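Local coordinates for protein aminopeptidase (Aneurinibacillus sp. AM-1, PDB 5IB9) that probably removes amino-terminal residues from peptides as a zinc-dependent exopeptidase of the M28 family, carrying an additional protease-associated domain, at residues R322-G327 and I410-R415. Numbering follows the deposited sequence.
Sequences RVTDLG and IDYPRR
Tyr412 lays the hydroxyl end of its ring against Thr324 and Asp325 in the first turn of helix 322-334, and its OH is gripped by two hydrogen bonds. Thr324 OG1 donates to Tyr412 OH at 2.7 Å, and Tyr412 OH in turn donates to Asp325 OD1, also at 2.7 Å. Both partners lie at the ring edge, in its plane, which fits the directions open to a phenol oxygen. The carboxylate stands nearly upright to the ring, with planes 87° apart, and accepts on its anti side, 27° out of its own plane. With chi1 at 65°, Thr324 OG1 sits between its backbone N and carbonyl carbon; there it also accepts from Asn321 N, just before the helix, which leaves its proton for the tyrosine. Lys320 makes a cation-pi contact with the same ring, and the Tyr340 ring meets it well away from parallel. A phenylalanine in place of Tyr412 would probably leave Asp325 OD1 without this donor and Thr324 OG1 without this acceptor. The chain of two bonds, threonine to phenol to carboxylate, joins the loop after helix 382-400 to the start of helix 322-334, away from the annotated sites, and the bond received from Thr324 OG1 probably polarises the phenol O-H, making it a better donor to Asp325.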
# COMPACT_ATOMS: atom_id res chain seq x y z
N ARG A 322 13.73 -20.51 -12.36
CA ARG A 322 14.97 -20.12 -12.99
C ARG A 322 16.05 -19.73 -11.96
O ARG A 322 17.20 -19.97 -12.17
CB ARG A 322 14.71 -18.99 -13.96
CG ARG A 322 16.01 -18.48 -14.71
CD ARG A 322 15.78 -17.32 -15.62
NE ARG A 322 14.87 -17.64 -16.70
CZ ARG A 322 13.64 -17.22 -16.77
NH1 ARG A 322 13.12 -16.45 -15.86
NH2 ARG A 322 12.93 -17.61 -17.77
N VAL A 323 15.62 -19.17 -10.84
CA VAL A 323 16.66 -18.76 -9.85
C VAL A 323 17.27 -20.05 -9.23
O VAL A 323 18.50 -20.11 -8.99
CB VAL A 323 16.00 -17.90 -8.75
CG1 VAL A 323 17.00 -17.58 -7.59
CG2 VAL A 323 15.59 -16.57 -9.33
N THR A 324 16.45 -21.03 -8.85
CA THR A 324 17.05 -22.24 -8.28
C THR A 324 17.84 -22.99 -9.36
O THR A 324 18.88 -23.64 -9.01
CB THR A 324 16.09 -23.21 -7.58
OG1 THR A 324 15.16 -23.73 -8.57
CG2 THR A 324 15.34 -22.47 -6.49
N ASP A 325 17.45 -22.92 -10.64
CA ASP A 325 18.29 -23.55 -11.68
C ASP A 325 19.66 -22.91 -11.77
O ASP A 325 20.70 -23.60 -11.95
CB ASP A 325 17.58 -23.48 -13.05
CG ASP A 325 16.40 -24.36 -13.16
OD1 ASP A 325 16.21 -25.31 -12.41
OD2 ASP A 325 15.62 -24.10 -14.13
N LEU A 326 19.72 -21.56 -11.68
CA LEU A 326 21.01 -20.85 -11.82
C LEU A 326 21.85 -21.11 -10.54
O LEU A 326 23.05 -21.29 -10.67
CB LEU A 326 20.79 -19.33 -11.97
CG LEU A 326 20.31 -18.93 -13.37
CD1 LEU A 326 19.70 -17.46 -13.29
CD2 LEU A 326 21.40 -19.14 -14.51
N GLY A 327 21.19 -21.14 -9.34
CA GLY A 327 21.91 -21.38 -8.08
C GLY A 327 22.46 -22.80 -8.11
O GLY A 327 23.67 -22.97 -7.75
N ILE A 410 20.65 -29.96 -14.98
CA ILE A 410 21.35 -30.38 -13.76
C ILE A 410 20.28 -30.89 -12.79
O ILE A 410 19.25 -30.23 -12.61
CB ILE A 410 22.10 -29.11 -13.17
CG1 ILE A 410 22.60 -29.28 -11.73
CG2 ILE A 410 21.16 -27.94 -13.10
CD1 ILE A 410 23.56 -28.27 -11.35
N ASP A 411 20.50 -32.05 -12.20
CA ASP A 411 19.58 -32.54 -11.18
C ASP A 411 20.04 -31.94 -9.88
O ASP A 411 21.23 -31.76 -9.59
CB ASP A 411 19.62 -34.07 -11.00
CG ASP A 411 19.25 -34.82 -12.26
OD1 ASP A 411 18.13 -35.38 -12.36
OD2 ASP A 411 20.11 -34.84 -13.17
N TYR A 412 19.08 -31.59 -9.07
CA TYR A 412 19.39 -31.28 -7.73
C TYR A 412 18.16 -31.59 -6.89
O TYR A 412 17.05 -31.46 -7.40
CB TYR A 412 19.86 -29.77 -7.68
CG TYR A 412 18.84 -28.74 -8.25
CD1 TYR A 412 18.74 -28.54 -9.63
CD2 TYR A 412 18.07 -27.96 -7.40
CE1 TYR A 412 17.89 -27.53 -10.18
CE2 TYR A 412 17.18 -26.96 -7.96
CZ TYR A 412 17.15 -26.76 -9.28
OH TYR A 412 16.27 -25.83 -9.79
N PRO A 413 18.32 -31.96 -5.61
CA PRO A 413 17.24 -32.58 -4.82
C PRO A 413 16.43 -31.63 -4.02
O PRO A 413 16.93 -30.56 -3.67
CB PRO A 413 18.02 -33.46 -3.84
CG PRO A 413 19.30 -32.67 -3.56
CD PRO A 413 19.63 -32.12 -4.90
N ARG A 414 15.17 -31.98 -3.77
CA ARG A 414 14.38 -31.29 -2.82
C ARG A 414 14.68 -31.82 -1.48
O ARG A 414 14.77 -33.04 -1.29
CB ARG A 414 12.90 -31.51 -3.15
CG ARG A 414 11.88 -30.60 -2.42
CD ARG A 414 10.59 -30.64 -3.29
NE ARG A 414 9.45 -29.83 -2.83
CZ ARG A 414 8.91 -29.90 -1.62
NH1 ARG A 414 9.45 -30.71 -0.71
NH2 ARG A 414 7.84 -29.17 -1.31
N ARG A 415 14.86 -30.93 -0.50
CA ARG A 415 15.18 -31.34 0.85
C ARG A 415 14.27 -30.65 1.83
O ARG A 415 14.02 -29.46 1.70
CB ARG A 415 16.65 -31.10 1.18
CG ARG A 415 17.45 -32.34 0.77
CD ARG A 415 18.90 -32.36 1.20
NE ARG A 415 19.69 -33.12 0.21
CZ ARG A 415 21.02 -33.04 0.10
NH1 ARG A 415 21.69 -32.24 0.93
NH2 ARG A 415 21.70 -33.74 -0.83